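Local coordinates for ATP-dependent DNA helicase (Mycobacterium smegmatis, PDB 5V9X), which probably uses ATP hydrolysis to move 3'-to-5' along single-stranded DNA and unwind RNA:DNA duplexes, at residues 77-82 and 221-226; 114-119 and 388-393. All coordinates share one frame; numbering follows the deposited sequence.

Contact 1 of 2, residues 77-82 and 221-226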
loop_
_atom_site.group_PDB
_atom_site.type_symbol
_atom_site.label_atom_id
_atom_site.label_comp_id
_atom_site.label_asym_id
_atom_site.label_seq_id
_atom_site.Cartn_x
_atom_site.Cartn_y
_atom_site.Cartn_z
ATOM N N LEU A 77 -10.390 9.643 19.342
ATOM C CA LEU A 77 -10.821 10.716 20.233
ATOM C C LEU A 77 -9.747 11.782 20.388
ATOM O O LEU A 77 -10.065 12.942 20.674
ATOM C CB LEU A 77 -11.210 10.153 21.598
ATOM C CG LEU A 77 -12.516 9.358 21.662
ATOM C CD1 LEU A 77 -12.739 8.804 23.057
ATOM C CD2 LEU A 77 -13.698 10.205 21.219
ATOM N N ALA A 78 -8.476 11.412 20.213
ATOM C CA ALA A 78 -7.412 12.410 20.216
ATOM C C ALA A 78 -7.648 13.459 19.138
ATOM O O ALA A 78 -7.495 14.660 19.383
ATOM C CB ALA A 78 -6.054 11.737 20.018
ATOM N N ALA A 79 -8.044 13.022 17.942
ATOM C CA ALA A 79 -8.250 13.947 16.836
ATOM C C ALA A 79 -9.640 14.570 16.848
ATOM O O ALA A 79 -9.820 15.672 16.320
ATOM C CB ALA A 79 -8.013 13.232 15.507
ATOM N N PHE A 80 -10.623 13.903 17.448
ATOM C CA PHE A 80 -12.012 14.328 17.333
ATOM C C PHE A 80 -12.513 15.138 18.521
ATOM O O PHE A 80 -13.286 16.081 18.327
ATOM C CB PHE A 80 -12.925 13.111 17.139
ATOM C CG PHE A 80 -13.180 12.764 15.700
ATOM C CD1 PHE A 80 -14.105 13.480 14.955
ATOM C CD2 PHE A 80 -12.504 11.717 15.093
ATOM C CE1 PHE A 80 -14.346 13.162 13.631
ATOM C CE2 PHE A 80 -12.741 11.395 13.768
ATOM C CZ PHE A 80 -13.663 12.117 13.037
ATOM N N LEU A 81 -12.084 14.806 19.745
ATOM C CA LEU A 81 -12.794 15.280 20.933
ATOM C C LEU A 81 -12.782 16.800 21.040
ATOM O O LEU A 81 -13.794 17.407 21.412
ATOM C CB LEU A 81 -12.197 14.660 22.196
ATOM C CG LEU A 81 -13.069 14.864 23.438
ATOM C CD1 LEU A 81 -14.392 14.126 23.281
ATOM C CD2 LEU A 81 -12.347 14.425 24.700
ATOM N N TRP A 82 -11.649 17.437 20.733
ATOM C CA TRP A 82 -11.593 18.892 20.819
ATOM C C TRP A 82 -12.565 19.537 19.840
ATOM O O TRP A 82 -13.285 20.478 20.189
ATOM C CB TRP A 82 -10.172 19.396 20.570
ATOM C CG TRP A 82 -10.086 20.885 20.677
ATOM C CD1 TRP A 82 -10.026 21.779 19.649
ATOM C CD2 TRP A 82 -10.090 21.659 21.883
ATOM N NE1 TRP A 82 -9.974 23.062 20.140
ATOM C CE2 TRP A 82 -10.012 23.015 21.509
ATOM C CE3 TRP A 82 -10.141 21.336 23.242
ATOM C CZ2 TRP A 82 -9.984 24.047 22.445
ATOM C CZ3 TRP A 82 -10.114 22.362 24.171
ATOM C CH2 TRP A 82 -10.036 23.700 23.768
ATOM N N GLN A 221 -7.078 23.335 10.083
ATOM C CA GLN A 221 -6.111 22.605 10.887
ATOM C C GLN A 221 -6.077 21.146 10.446
ATOM O O GLN A 221 -7.127 20.520 10.269
ATOM C CB GLN A 221 -6.482 22.712 12.365
ATOM C CG GLN A 221 -5.535 22.018 13.321
ATOM C CD GLN A 221 -6.035 22.065 14.754
ATOM O OE1 GLN A 221 -7.232 21.932 15.010
ATOM N NE2 GLN A 221 -5.121 22.261 15.695
ATOM N N ARG A 222 -4.875 20.607 10.261
ATOM C CA ARG A 222 -4.691 19.254 9.748
ATOM C C ARG A 222 -4.158 18.343 10.846
ATOM O O ARG A 222 -3.153 18.662 11.490
ATOM C CB ARG A 222 -3.743 19.247 8.548
ATOM C CG ARG A 222 -4.259 20.039 7.363
ATOM C CD ARG A 222 -3.345 19.907 6.163
ATOM N NE ARG A 222 -3.758 20.779 5.072
ATOM C CZ ARG A 222 -3.165 20.826 3.883
ATOM N NH1 ARG A 222 -2.126 20.045 3.624
ATOM N NH2 ARG A 222 -3.616 21.657 2.950
ATOM N N ILE A 223 -4.825 17.209 11.046
ATOM C CA ILE A 223 -4.457 16.237 12.069
ATOM C C ILE A 223 -4.253 14.885 11.401
ATOM O O ILE A 223 -5.121 14.419 10.654
ATOM C CB ILE A 223 -5.525 16.145 13.175
ATOM C CG1 ILE A 223 -5.724 17.512 13.834
ATOM C CG2 ILE A 223 -5.133 15.099 14.208
ATOM C CD1 ILE A 223 -6.996 17.620 14.647
ATOM N N GLY A 224 -3.110 14.260 11.668
ATOM C CA GLY A 224 -2.787 12.964 11.105
ATOM C C GLY A 224 -2.609 11.920 12.190
ATOM O O GLY A 224 -2.152 12.220 13.295
ATOM N N LEU A 225 -2.970 10.680 11.859
ATOM C CA LEU A 225 -2.938 9.567 12.796
ATOM C C LEU A 225 -2.319 8.351 12.123
ATOM O O LEU A 225 -2.624 8.057 10.965
ATOM C CB LEU A 225 -4.349 9.215 13.287
ATOM C CG LEU A 225 -5.237 10.379 13.722
ATOM C CD1 LEU A 225 -6.666 9.915 13.947
ATOM C CD2 LEU A 225 -4.675 11.020 14.974
ATOM N N SER A 226 -1.453 7.650 12.852
ATOM C CA SER A 226 -0.878 6.402 12.367
ATOM C C SER A 226 -0.046 5.763 13.467
ATOM O O SER A 226 0.641 6.461 14.217
ATOM C CB SER A 226 -0.009 6.620 11.122
ATOM O OG SER A 226 0.583 5.401 10.703
#
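In the first RecA-like domain of this helicase, the helix that follows what looks like the Walker A P-loop packs on the central parallel sheet, and A79 of helix 75-88 meets I223 and L225 of strand 221-226. The methyl of A79 points at the strand and settles against both larger residues. I223 meets it with CG2, which lies 3.7 Å from A79 CB; it gets there because that branch stands anti to its own backbone N. L225, farther along the strand, meets it with its forked end, CD1 at 3.9 Å and CD2 at 4.0 Å from A79 CB. The second branch of I223 runs past the helix backbone, its CD1 3.8 Å from the carbonyl O of A79. Because the helix contributes just a methyl here, the backbones come close, A79 CA and I223 CA being 6.5 Å apart.

I223 and L225 alternate with G224 along the strand, so both face the helix. All three touching residues are buried and the side-chain packing is apolar. The same A79 also rests on I189 of the neighbouring strand 187-191, and I223 reaches I59 of helix 50-60. The side chain of L225 lies beside the presumed P-loop, about 5 Å from the bound magnesium ion. This is the helix-on-sheet packing of a RecA-like alpha/beta core, next to its nucleotide site.

Contact 2 of 2, residues 114-119 and 388-393. With ANP (phosphoaminophosphonic acid-adenylate ester), chain C.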
loop_
_atom_site.group_PDB
_atom_site.type_symbol
_atom_site.label_atom_id
_atom_site.label_comp_id
_atom_site.label_asym_id
_atom_site.label_seq_id
_atom_site.Cartn_x
_atom_site.Cartn_y
_atom_site.Cartn_z
ATOM N N GLU A 114 -17.898 6.339 11.751
ATOM C CA GLU A 114 -19.229 6.914 11.920
ATOM C C GLU A 114 -19.980 6.234 13.052
ATOM O O GLU A 114 -20.629 6.899 13.868
ATOM C CB GLU A 114 -20.030 6.810 10.623
ATOM C CG GLU A 114 -21.461 7.311 10.777
ATOM C CD GLU A 114 -22.313 7.098 9.544
ATOM O OE1 GLU A 114 -22.059 6.129 8.797
ATOM O OE2 GLU A 114 -23.244 7.903 9.324
ATOM N N ARG A 115 -19.899 4.904 13.119
ATOM C CA ARG A 115 -20.591 4.173 14.173
ATOM C C ARG A 115 -19.978 4.459 15.538
ATOM O O ARG A 115 -20.702 4.609 16.530
ATOM C CB ARG A 115 -20.561 2.678 13.869
ATOM C CG ARG A 115 -21.248 1.823 14.907
ATOM C CD ARG A 115 -21.493 0.425 14.386
ATOM N NE ARG A 115 -22.268 -0.364 15.337
ATOM C CZ ARG A 115 -22.751 -1.576 15.090
ATOM N NH1 ARG A 115 -22.543 -2.153 13.913
ATOM N NH2 ARG A 115 -23.445 -2.211 16.023
ATOM N N ASN A 116 -18.648 4.550 15.609
ATOM C CA ASN A 116 -17.971 4.757 16.883
ATOM C C ASN A 116 -18.079 6.187 17.394
ATOM O O ASN A 116 -17.864 6.418 18.589
ATOM C CB ASN A 116 -16.500 4.362 16.770
ATOM C CG ASN A 116 -16.281 2.878 16.981
ATOM O OD1 ASN A 116 -16.489 2.072 16.076
ATOM N ND2 ASN A 116 -15.860 2.508 18.188
ATOM N N LEU A 117 -18.394 7.152 16.529
ATOM C CA LEU A 117 -18.626 8.509 17.010
ATOM C C LEU A 117 -19.951 8.644 17.744
ATOM O O LEU A 117 -20.198 9.688 18.359
ATOM C CB LEU A 117 -18.575 9.505 15.851
ATOM C CG LEU A 117 -17.198 9.834 15.280
ATOM C CD1 LEU A 117 -17.340 10.732 14.066
ATOM C CD2 LEU A 117 -16.316 10.488 16.334
ATOM N N ARG A 118 -20.806 7.621 17.692
ATOM C CA ARG A 118 -22.069 7.688 18.415
ATOM C C ARG A 118 -21.853 7.630 19.922
ATOM O O ARG A 118 -22.615 8.242 20.676
ATOM C CB ARG A 118 -22.991 6.561 17.953
ATOM C CG ARG A 118 -23.372 6.652 16.483
ATOM C CD ARG A 118 -24.464 5.657 16.129
ATOM N NE ARG A 118 -25.325 6.152 15.055
ATOM C CZ ARG A 118 -25.167 5.856 13.768
ATOM N NH1 ARG A 118 -24.178 5.059 13.380
ATOM N NH2 ARG A 118 -26.002 6.356 12.868
ATOM N N THR A 119 -20.820 6.921 20.378
ATOM C CA THR A 119 -20.557 6.849 21.814
ATOM C C THR A 119 -20.238 8.209 22.425
ATOM O O THR A 119 -20.862 8.557 23.443
ATOM C CB THR A 119 -19.446 5.828 22.089
ATOM O OG1 THR A 119 -19.864 4.535 21.637
ATOM C CG2 THR A 119 -19.131 5.763 23.578
ATOM N N GLY A 388 -7.554 0.699 11.156
ATOM C CA GLY A 388 -8.482 1.546 11.876
ATOM C C GLY A 388 -9.653 0.906 12.589
ATOM O O GLY A 388 -10.005 1.354 13.685
ATOM N N ILE A 389 -10.269 -0.119 11.991
ATOM C CA ILE A 389 -11.514 -0.664 12.526
ATOM C C ILE A 389 -11.321 -1.088 13.975
ATOM O O ILE A 389 -10.240 -1.539 14.376
ATOM C CB ILE A 389 -12.018 -1.842 11.674
ATOM C CG1 ILE A 389 -10.984 -2.969 11.645
ATOM C CG2 ILE A 389 -12.367 -1.375 10.271
ATOM C CD1 ILE A 389 -11.511 -4.263 11.084
ATOM N N ASP A 390 -12.373 -0.925 14.774
ATOM C CA ASP A 390 -12.344 -1.186 16.212
ATOM C C ASP A 390 -13.405 -2.237 16.530
ATOM O O ASP A 390 -14.496 -1.924 17.016
ATOM C CB ASP A 390 -12.562 0.106 16.994
ATOM C CG ASP A 390 -12.673 -0.130 18.480
ATOM O OD1 ASP A 390 -11.759 -0.763 19.052
ATOM O OD2 ASP A 390 -13.677 0.314 19.077
ATOM N N MET A 391 -13.079 -3.494 16.250
ATOM C CA MET A 391 -13.973 -4.619 16.508
ATOM C C MET A 391 -13.571 -5.233 17.844
ATOM O O MET A 391 -12.615 -6.008 17.922
ATOM C CB MET A 391 -13.897 -5.635 15.375
ATOM C CG MET A 391 -14.126 -5.048 13.993
ATOM S SD MET A 391 -15.796 -4.410 13.781
ATOM C CE MET A 391 -15.741 -3.826 12.090
ATOM N N GLY A 392 -14.312 -4.886 18.898
ATOM C CA GLY A 392 -13.989 -5.338 20.242
ATOM C C GLY A 392 -14.115 -6.831 20.462
ATOM O O GLY A 392 -13.678 -7.321 21.508
ATOM N N ALA A 393 -14.697 -7.562 19.511
ATOM C CA ALA A 393 -14.859 -9.003 19.635
ATOM C C ALA A 393 -13.729 -9.793 18.989
ATOM O O ALA A 393 -13.646 -11.007 19.200
ATOM C CB ALA A 393 -16.193 -9.441 19.022
HETATM P PG ANP C . -5.733 2.207 15.352
HETATM O O1G ANP C . -5.755 0.785 14.891
HETATM O O2G ANP C . -6.537 3.107 14.337
HETATM O O3G ANP C . -4.237 2.719 15.441
HETATM P PB ANP C . -6.526 3.864 17.422
HETATM O O1B ANP C . -7.187 4.788 16.360
HETATM O O2B ANP C . -5.152 4.351 17.733
HETATM N N3B ANP C . -6.464 2.287 16.870
HETATM P PA ANP C . -8.955 3.836 18.634
HETATM O O1A ANP C . -9.463 2.963 17.546
HETATM O O2A ANP C . -9.393 5.294 18.510
HETATM O O3A ANP C . -7.373 3.882 18.721
HETATM O "O5'" ANP C . -9.388 3.250 20.037
HETATM C "C5'" ANP C . -9.147 1.886 20.520
HETATM C "C4'" ANP C . -10.299 1.466 21.400
HETATM O "O4'" ANP C . -10.148 2.019 22.734
HETATM C "C3'" ANP C . -11.650 1.976 20.917
HETATM O "O3'" ANP C . -12.672 1.111 21.390
HETATM C "C2'" ANP C . -11.758 3.329 21.621
HETATM O "O2'" ANP C . -13.058 3.932 21.516
HETATM C "C1'" ANP C . -11.177 2.966 22.990
HETATM N N9 ANP C . -10.583 4.070 23.752
HETATM C C8 ANP C . -10.293 5.342 23.330
HETATM N N7 ANP C . -9.742 6.098 24.250
HETATM C C5 ANP C . -9.677 5.270 25.359
HETATM C C6 ANP C . -9.196 5.472 26.667
HETATM N N6 ANP C . -8.667 6.621 27.092
HETATM N N1 ANP C . -9.279 4.435 27.535
HETATM C C2 ANP C . -9.806 3.282 27.111
HETATM N N3 ANP C . -10.292 2.977 25.905
HETATM C C4 ANP C . -10.194 4.018 25.069
#
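N116 and D390 carry this contact between them, one from each RecA-like domain, and they meet beside the ribose of the bound AMP-PNP. The amide N of N116 approaches one carboxylate oxygen: ND2 lies 3.2 Å from D390 OD2, in a weak, bent bond with an angle of 132° at the hydrogen. The two side chains cross at about a right angle, their amide and carboxylate planes 61° apart. D390 swings its carboxylate out with CG anti to the backbone N (chi1 174°), which carries the group toward the ribose and the asparagine; OD2 is the oxygen both use. Ribose O3' also donates to D390 OD2, at 2.6 Å. OD1 of the same group is taken by H418, which also bonds AMP-PNP, so both carboxylate oxygens are engaged and its rotation is probably well fixed.

The stronger tie of N116 is through OD1, which accepts from NZ of K372; that lysine also bonds the carbonyl O of D390 and thus bridges the two segments. One glycerol, probably from the crystallisation liquor, bonds weakly to both N116 O and D390 OD2. N116 belongs to helix 107-116, whose D112 accepts from the backbone N of D390, while the 388-393 loop runs from strand 378-381 towards strand 394-400, with helix 361-372 alongside.

In the fold
Contact 1 lies in the core of the first RecA-like domain, and contact 2 in the partly buried cleft between that domain and the second. Their centres are about 16 Å apart, and they touch where F80 CE1 packs on L117 CD1 at 3.9 Å, so the helix carrying A79 also backs the segment carrying N116. Contact 1 is methyl against branched aliphatic chains, joining a helix and a sheet strand of one domain; contact 2 is polar, small in area, and shared with the nucleotide and a lysine. Both border the AMP-PNP site, from the magnesium end in contact 1 and from the ribose in contact 2.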